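Local coordinates for protein indole-3-pyruvate decarboxylase (Azospirillum brasilense, PDB 2NXW) that catalyses the thiamine diphosphate- and metal-dependent decarboxylation of indole-3-pyruvate to indole-3-acetaldehyde, a step in auxin biosynthesis, at residues A240-P252 against V341-R353. Numbering follows the deposited sequence.
Sequences AKVAELAQRLGVP and VDALLERLPPSDR. Unlike the reference sequence in segment 341-353: R347 (reference Gly).
R353 reaches back to the C-terminal end of helix 239-249, where its NH2 donates to A246 O (2.8 Å) and its NE to Q247 O (3.1 Å). Both acceptors lie near the guanidinium plane, while the backbone of G250 passes over one face; glycine suits this turn because phi is positive, and its bare CA lets the guanidinium lie close, with R353 NE 3.1 Å from G250 CA. Q247 returns the grip: its extended chain carries NE2 to R353 O (2.8 Å, 167° at the hydrogen), which lies near the amide plane. R248 NH1 donates to L348 O at 2.9 Å, an acceptor lying out of the guanidinium plane, and its NE is fixed by a salt bridge to E244 OE2, one turn earlier. Were R248 replaced by an alanine, L348 O would probably be left without this donor and E244 without its charged mate. At the other end, K241, its chain bent at chi2 (-79°), forms a salt bridge from NZ to D342 OD1 (3.0 Å), on the syn side but well out of the carboxylate plane. Between these polar ends L345 is a knob among K241, E244, L245 and R248, its CD2 3.6 Å from L245 CA, and L245 CD1 touches L348 CD1 at 3.7 Å. The axes of segments 240-249 and 341-346 run 37° apart. Leucine and valine packing thus seats both helices against strand 292-296 of the central-domain sheet, while R248, Q247 and R353 satisfy backbone carbonyls and fasten loop 348-353 along the end of helix 239-249.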
ATOM      1  N   ALA A 240      19.154  -9.252 -36.757  1.00 18.11           N
ATOM      2  CA  ALA A 240      19.230  -9.049 -38.204  1.00 17.92           C
ATOM      3  C   ALA A 240      18.358  -7.880 -38.658  1.00 17.33           C
ATOM      4  O   ALA A 240      18.801  -7.032 -39.429  1.00 18.09           O
ATOM      5  CB  ALA A 240      18.820 -10.326 -38.939  1.00 18.53           C
ATOM      6  N   LYS A 241      17.117  -7.833 -38.180  1.00 17.89           N
ATOM      7  CA  LYS A 241      16.213  -6.755 -38.551  1.00 18.02           C
ATOM      8  C   LYS A 241      16.723  -5.410 -38.049  1.00 17.22           C
ATOM      9  O   LYS A 241      16.625  -4.403 -38.748  1.00 17.61           O
ATOM     10  CB  LYS A 241      14.817  -7.008 -37.981  1.00 19.50           C
ATOM     11  CG  LYS A 241      14.051  -8.132 -38.659  1.00 22.51           C
ATOM     12  CD  LYS A 241      13.444  -7.657 -39.969  1.00 24.91           C
ATOM     13  CE  LYS A 241      12.486  -8.702 -40.526  1.00 26.17           C
ATOM     14  NZ  LYS A 241      11.675  -8.154 -41.644  1.00 28.10           N
ATOM     15  N   VAL A 242      17.274  -5.384 -36.838  1.00 16.33           N
ATOM     16  CA  VAL A 242      17.768  -4.131 -36.300  1.00 15.46           C
ATOM     17  C   VAL A 242      19.052  -3.678 -36.990  1.00 15.05           C
ATOM     18  O   VAL A 242      19.293  -2.482 -37.116  1.00 14.59           O
ATOM     19  CB  VAL A 242      17.906  -4.228 -34.759  1.00 13.69           C
ATOM     20  CG1 VAL A 242      18.612  -2.994 -34.185  1.00 15.49           C
ATOM     21  CG2 VAL A 242      16.504  -4.358 -34.163  1.00 14.25           C
ATOM     22  N   ALA A 243      19.862  -4.621 -37.472  1.00 15.37           N
ATOM     23  CA  ALA A 243      21.074  -4.243 -38.204  1.00 14.78           C
ATOM     24  C   ALA A 243      20.617  -3.523 -39.477  1.00 15.43           C
ATOM     25  O   ALA A 243      21.209  -2.520 -39.881  1.00 16.05           O
ATOM     26  CB  ALA A 243      21.896  -5.487 -38.565  1.00 15.42           C
ATOM     27  N   GLU A 244      19.553  -4.031 -40.096  1.00 15.55           N
ATOM     28  CA  GLU A 244      19.015  -3.422 -41.310  1.00 16.76           C
ATOM     29  C   GLU A 244      18.452  -2.035 -40.981  1.00 16.70           C
ATOM     30  O   GLU A 244      18.708  -1.069 -41.696  1.00 17.89           O
ATOM     31  CB  GLU A 244      17.928  -4.325 -41.903  1.00 18.60           C
ATOM     32  CG  GLU A 244      17.352  -3.873 -43.248  1.00 20.71           C
ATOM     33  CD  GLU A 244      18.388  -3.845 -44.366  1.00 21.21           C
ATOM     34  OE1 GLU A 244      19.259  -4.740 -44.413  1.00 24.36           O
ATOM     35  OE2 GLU A 244      18.320  -2.931 -45.212  1.00 23.17           O
ATOM     36  N   LEU A 245      17.691  -1.936 -39.892  1.00 16.01           N
ATOM     37  CA  LEU A 245      17.134  -0.653 -39.482  1.00 16.13           C
ATOM     38  C   LEU A 245      18.239   0.378 -39.208  1.00 16.27           C
ATOM     39  O   LEU A 245      18.138   1.533 -39.636  1.00 16.68           O
ATOM     40  CB  LEU A 245      16.271  -0.834 -38.224  1.00 17.75           C
ATOM     41  CG  LEU A 245      15.773   0.451 -37.548  1.00 17.23           C
ATOM     42  CD1 LEU A 245      14.849   1.215 -38.499  1.00 19.00           C
ATOM     43  CD2 LEU A 245      15.045   0.094 -36.257  1.00 18.54           C
ATOM     44  N   ALA A 246      19.290  -0.034 -38.498  1.00 16.07           N
ATOM     45  CA  ALA A 246      20.395   0.869 -38.172  1.00 15.37           C
ATOM     46  C   ALA A 246      21.056   1.427 -39.421  1.00 16.45           C
ATOM     47  O   ALA A 246      21.416   2.609 -39.468  1.00 16.84           O
ATOM     48  CB  ALA A 246      21.429   0.150 -37.314  1.00 16.00           C
ATOM     49  N   GLN A 247      21.221   0.585 -40.436  1.00 15.92           N
ATOM     50  CA  GLN A 247      21.844   1.055 -41.660  1.00 17.32           C
ATOM     51  C   GLN A 247      20.935   2.061 -42.369  1.00 18.14           C
ATOM     52  O   GLN A 247      21.394   3.118 -42.804  1.00 18.81           O
ATOM     53  CB  GLN A 247      22.159  -0.128 -42.583  1.00 16.17           C
ATOM     54  CG  GLN A 247      22.770   0.267 -43.929  1.00 17.67           C
ATOM     55  CD  GLN A 247      23.265  -0.937 -44.725  1.00 17.98           C
ATOM     56  OE1 GLN A 247      22.535  -1.914 -44.924  1.00 20.08           O
ATOM     57  NE2 GLN A 247      24.507  -0.866 -45.187  1.00 18.78           N
ATOM     58  N   ARG A 248      19.646   1.749 -42.463  1.00 17.62           N
ATOM     59  CA  ARG A 248      18.704   2.640 -43.145  1.00 18.30           C
ATOM     60  C   ARG A 248      18.373   3.930 -42.395  1.00 18.59           C
ATOM     61  O   ARG A 248      18.129   4.966 -43.015  1.00 18.92           O
ATOM     62  CB  ARG A 248      17.398   1.904 -43.448  1.00 18.04           C
ATOM     63  CG  ARG A 248      17.557   0.683 -44.341  1.00 18.77           C
ATOM     64  CD  ARG A 248      16.207   0.208 -44.865  1.00 20.11           C
ATOM     65  NE  ARG A 248      16.348  -1.034 -45.619  1.00 21.51           N
ATOM     66  CZ  ARG A 248      15.389  -1.566 -46.366  1.00 24.60           C
ATOM     67  NH1 ARG A 248      14.212  -0.959 -46.468  1.00 26.20           N
ATOM     68  NH2 ARG A 248      15.605  -2.709 -47.003  1.00 25.78           N
ATOM     69  N   LEU A 249      18.365   3.875 -41.066  1.00 18.42           N
ATOM     70  CA  LEU A 249      18.021   5.048 -40.271  1.00 17.72           C
ATOM     71  C   LEU A 249      19.082   6.144 -40.345  1.00 17.70           C
ATOM     72  O   LEU A 249      18.777   7.324 -40.200  1.00 18.85           O
ATOM     73  CB  LEU A 249      17.771   4.628 -38.825  1.00 17.17           C
ATOM     74  CG  LEU A 249      17.120   5.668 -37.918  1.00 17.93           C
ATOM     75  CD1 LEU A 249      15.737   6.037 -38.427  1.00 19.82           C
ATOM     76  CD2 LEU A 249      17.012   5.086 -36.524  1.00 18.60           C
ATOM     77  N   GLY A 250      20.334   5.747 -40.554  1.00 17.67           N
ATOM     78  CA  GLY A 250      21.407   6.710 -40.704  1.00 19.34           C
ATOM     79  C   GLY A 250      21.819   7.569 -39.528  1.00 19.48           C
ATOM     80  O   GLY A 250      22.305   8.683 -39.724  1.00 22.10           O
ATOM     81  N   VAL A 251      21.627   7.072 -38.310  1.00 17.46           N
ATOM     82  CA  VAL A 251      22.018   7.825 -37.120  1.00 17.53           C
ATOM     83  C   VAL A 251      23.025   7.021 -36.305  1.00 16.72           C
ATOM     84  O   VAL A 251      23.146   5.812 -36.480  1.00 17.45           O
ATOM     85  CB  VAL A 251      20.793   8.168 -36.222  1.00 17.32           C
ATOM     86  CG1 VAL A 251      19.744   8.913 -37.044  1.00 17.89           C
ATOM     87  CG2 VAL A 251      20.190   6.901 -35.629  1.00 17.07           C
ATOM     88  N   PRO A 252      23.788   7.691 -35.424  1.00 16.23           N
ATOM     89  CA  PRO A 252      24.781   6.999 -34.593  1.00 16.51           C
ATOM     90  C   PRO A 252      24.146   5.872 -33.788  1.00 15.77           C
ATOM     91  O   PRO A 252      23.033   6.015 -33.275  1.00 16.81           O
ATOM     92  CB  PRO A 252      25.313   8.113 -33.699  1.00 17.85           C
ATOM     93  CG  PRO A 252      25.261   9.305 -34.608  1.00 17.18           C
ATOM     94  CD  PRO A 252      23.903   9.153 -35.265  1.00 16.78           C
ATOM     95  N   VAL A 341       9.794  -2.300 -35.606  1.00 15.66           N
ATOM     96  CA  VAL A 341      10.968  -2.380 -36.471  1.00 15.42           C
ATOM     97  C   VAL A 341      10.553  -2.617 -37.925  1.00 15.73           C
ATOM     98  O   VAL A 341      11.068  -1.965 -38.833  1.00 15.95           O
ATOM     99  CB  VAL A 341      11.930  -3.502 -35.999  1.00 14.86           C
ATOM    100  CG1 VAL A 341      13.049  -3.708 -37.011  1.00 16.78           C
ATOM    101  CG2 VAL A 341      12.530  -3.120 -34.645  1.00 17.10           C
ATOM    102  N   ASP A 342       9.625  -3.543 -38.147  1.00 16.41           N
ATOM    103  CA  ASP A 342       9.169  -3.802 -39.509  1.00 18.49           C
ATOM    104  C   ASP A 342       8.500  -2.573 -40.117  1.00 18.22           C
ATOM    105  O   ASP A 342       8.693  -2.282 -41.301  1.00 18.12           O
ATOM    106  CB  ASP A 342       8.194  -4.976 -39.547  1.00 20.48           C
ATOM    107  CG  ASP A 342       8.888  -6.321 -39.457  1.00 23.89           C
ATOM    108  OD1 ASP A 342      10.102  -6.404 -39.748  1.00 24.73           O
ATOM    109  OD2 ASP A 342       8.208  -7.307 -39.111  1.00 27.21           O
ATOM    110  N   ALA A 343       7.717  -1.854 -39.313  1.00 17.15           N
ATOM    111  CA  ALA A 343       7.027  -0.657 -39.789  1.00 18.05           C
ATOM    112  C   ALA A 343       8.012   0.447 -40.164  1.00 18.67           C
ATOM    113  O   ALA A 343       7.794   1.200 -41.117  1.00 20.05           O
ATOM    114  CB  ALA A 343       6.056  -0.156 -38.730  1.00 17.97           C
ATOM    115  N   LEU A 344       9.101   0.548 -39.410  1.00 16.95           N
ATOM    116  CA  LEU A 344      10.110   1.549 -39.708  1.00 17.31           C
ATOM    117  C   LEU A 344      10.854   1.172 -40.987  1.00 17.12           C
ATOM    118  O   LEU A 344      11.169   2.035 -41.803  1.00 18.40           O
ATOM    119  CB  LEU A 344      11.095   1.671 -38.542  1.00 15.95           C
ATOM    120  CG  LEU A 344      10.492   2.290 -37.278  1.00 17.48           C
ATOM    121  CD1 LEU A 344      11.482   2.187 -36.116  1.00 17.58           C
ATOM    122  CD2 LEU A 344      10.140   3.748 -37.537  1.00 17.88           C
ATOM    123  N   LEU A 345      11.125  -0.117 -41.169  1.00 17.71           N
ATOM    124  CA  LEU A 345      11.840  -0.555 -42.368  1.00 19.10           C
ATOM    125  C   LEU A 345      11.032  -0.281 -43.629  1.00 21.36           C
ATOM    126  O   LEU A 345      11.582   0.115 -44.655  1.00 21.79           O
ATOM    127  CB  LEU A 345      12.182  -2.047 -42.271  1.00 18.48           C
ATOM    128  CG  LEU A 345      13.300  -2.381 -41.275  1.00 17.71           C
ATOM    129  CD1 LEU A 345      13.430  -3.888 -41.126  1.00 19.02           C
ATOM    130  CD2 LEU A 345      14.616  -1.777 -41.759  1.00 17.59           C
ATOM    131  N   GLU A 346       9.724  -0.474 -43.537  1.00 21.06           N
ATOM    132  CA  GLU A 346       8.836  -0.238 -44.669  1.00 22.85           C
ATOM    133  C   GLU A 346       8.840   1.223 -45.103  1.00 22.30           C
ATOM    134  O   GLU A 346       8.494   1.538 -46.245  1.00 22.93           O
ATOM    135  CB  GLU A 346       7.415  -0.643 -44.287  1.00 25.13           C
ATOM    136  CG  GLU A 346       7.172  -2.138 -44.285  1.00 31.21           C
ATOM    137  CD  GLU A 346       5.931  -2.520 -43.504  1.00 34.75           C
ATOM    138  OE1 GLU A 346       4.939  -1.759 -43.552  1.00 37.76           O
ATOM    139  OE2 GLU A 346       5.944  -3.587 -42.849  1.00 38.41           O
ATOM    140  N   ARG A 347       9.243   2.109 -44.198  1.00 20.84           N
ATOM    141  CA  ARG A 347       9.261   3.547 -44.468  1.00 20.13           C
ATOM    142  C   ARG A 347      10.637   4.147 -44.750  1.00 20.50           C
ATOM    143  O   ARG A 347      10.775   5.365 -44.894  1.00 22.61           O
ATOM    144  CB  ARG A 347       8.614   4.279 -43.292  1.00 19.26           C
ATOM    145  CG  ARG A 347       7.159   3.891 -43.084  1.00 19.89           C
ATOM    146  CD  ARG A 347       6.644   4.330 -41.722  1.00 19.59           C
ATOM    147  NE  ARG A 347       5.195   4.189 -41.634  1.00 18.89           N
ATOM    148  CZ  ARG A 347       4.547   3.027 -41.676  1.00 20.32           C
ATOM    149  NH1 ARG A 347       5.219   1.885 -41.796  1.00 21.36           N
ATOM    150  NH2 ARG A 347       3.217   3.005 -41.626  1.00 22.68           N
ATOM    151  N   LEU A 348      11.648   3.293 -44.833  1.00 20.86           N
ATOM    152  CA  LEU A 348      13.011   3.732 -45.098  1.00 20.99           C
ATOM    153  C   LEU A 348      13.578   3.041 -46.327  1.00 21.16           C
ATOM    154  O   LEU A 348      13.463   1.828 -46.473  1.00 21.92           O
ATOM    155  CB  LEU A 348      13.912   3.413 -43.896  1.00 20.73           C
ATOM    156  CG  LEU A 348      13.629   4.148 -42.584  1.00 21.30           C
ATOM    157  CD1 LEU A 348      14.344   3.437 -41.433  1.00 20.17           C
ATOM    158  CD2 LEU A 348      14.093   5.591 -42.695  1.00 21.14           C
ATOM    159  N   PRO A 349      14.200   3.805 -47.234  1.00 21.69           N
ATOM    160  CA  PRO A 349      14.751   3.135 -48.409  1.00 22.84           C
ATOM    161  C   PRO A 349      16.045   2.404 -48.058  1.00 22.30           C
ATOM    162  O   PRO A 349      16.689   2.694 -47.045  1.00 22.54           O
ATOM    163  CB  PRO A 349      14.981   4.288 -49.383  1.00 23.91           C
ATOM    164  CG  PRO A 349      15.352   5.408 -48.476  1.00 22.68           C
ATOM    165  CD  PRO A 349      14.357   5.268 -47.330  1.00 21.98           C
ATOM    166  N   PRO A 350      16.433   1.423 -48.879  1.00 23.33           N
ATOM    167  CA  PRO A 350      17.665   0.666 -48.642  1.00 23.12           C
ATOM    168  C   PRO A 350      18.843   1.643 -48.671  1.00 22.91           C
ATOM    169  O   PRO A 350      18.744   2.726 -49.252  1.00 22.68           O
ATOM    170  CB  PRO A 350      17.710  -0.295 -49.829  1.00 24.65           C
ATOM    171  CG  PRO A 350      16.270  -0.473 -50.197  1.00 25.59           C
ATOM    172  CD  PRO A 350      15.723   0.921 -50.067  1.00 24.46           C
ATOM    173  N   SER A 351      19.948   1.271 -48.037  1.00 22.76           N
ATOM    174  CA  SER A 351      21.133   2.118 -48.022  1.00 22.77           C
ATOM    175  C   SER A 351      22.365   1.230 -47.937  1.00 22.74           C
ATOM    176  O   SER A 351      22.293   0.122 -47.395  1.00 22.45           O
ATOM    177  CB  SER A 351      21.094   3.060 -46.814  1.00 24.22           C
ATOM    178  OG  SER A 351      22.249   3.877 -46.758  1.00 25.99           O
ATOM    179  N   ASP A 352      23.486   1.701 -48.481  1.00 23.04           N
ATOM    180  CA  ASP A 352      24.729   0.936 -48.422  1.00 22.99           C
ATOM    181  C   ASP A 352      25.667   1.600 -47.420  1.00 22.49           C
ATOM    182  O   ASP A 352      26.855   1.277 -47.342  1.00 22.26           O
ATOM    183  CB  ASP A 352      25.386   0.834 -49.812  1.00 24.84           C
ATOM    184  CG  ASP A 352      25.653   2.186 -50.453  1.00 26.91           C
ATOM    185  OD1 ASP A 352      25.269   3.228 -49.882  1.00 26.58           O
ATOM    186  OD2 ASP A 352      26.256   2.202 -51.552  1.00 28.99           O
ATOM    187  N   ARG A 353      25.101   2.516 -46.639  1.00 22.60           N
ATOM    188  CA  ARG A 353      25.823   3.262 -45.614  1.00 23.11           C
ATOM    189  C   ARG A 353      26.632   2.312 -44.737  1.00 22.33           C
ATOM    190  O   ARG A 353      26.116   1.299 -44.268  1.00 20.88           O
ATOM    191  CB  ARG A 353      24.820   4.031 -44.752  1.00 26.17           C
ATOM    192  CG  ARG A 353      25.424   5.108 -43.877  1.00 30.99           C
ATOM    193  CD  ARG A 353      24.328   5.922 -43.207  1.00 33.02           C
ATOM    194  NE  ARG A 353      23.677   5.170 -42.145  1.00 35.82           N
ATOM    195  CZ  ARG A 353      24.143   5.088 -40.905  1.00 34.29           C
ATOM    196  NH1 ARG A 353      25.260   5.721 -40.580  1.00 32.38           N
ATOM    197  NH2 ARG A 353      23.491   4.375 -39.991  1.00 35.20           N
TER
HETATM  198  O   HOH W   1      19.913  -1.358 -46.469  1.00 28.06           O
HETATM  199  O   HOH W   2      21.339   5.403 -44.228  1.00 32.02           O
HETATM  200  O   HOH W   3      17.602   4.978 -45.804  1.00 25.44           O
HETATM  201  O   HOH W   4      25.462   4.784 -37.869  1.00 30.30           O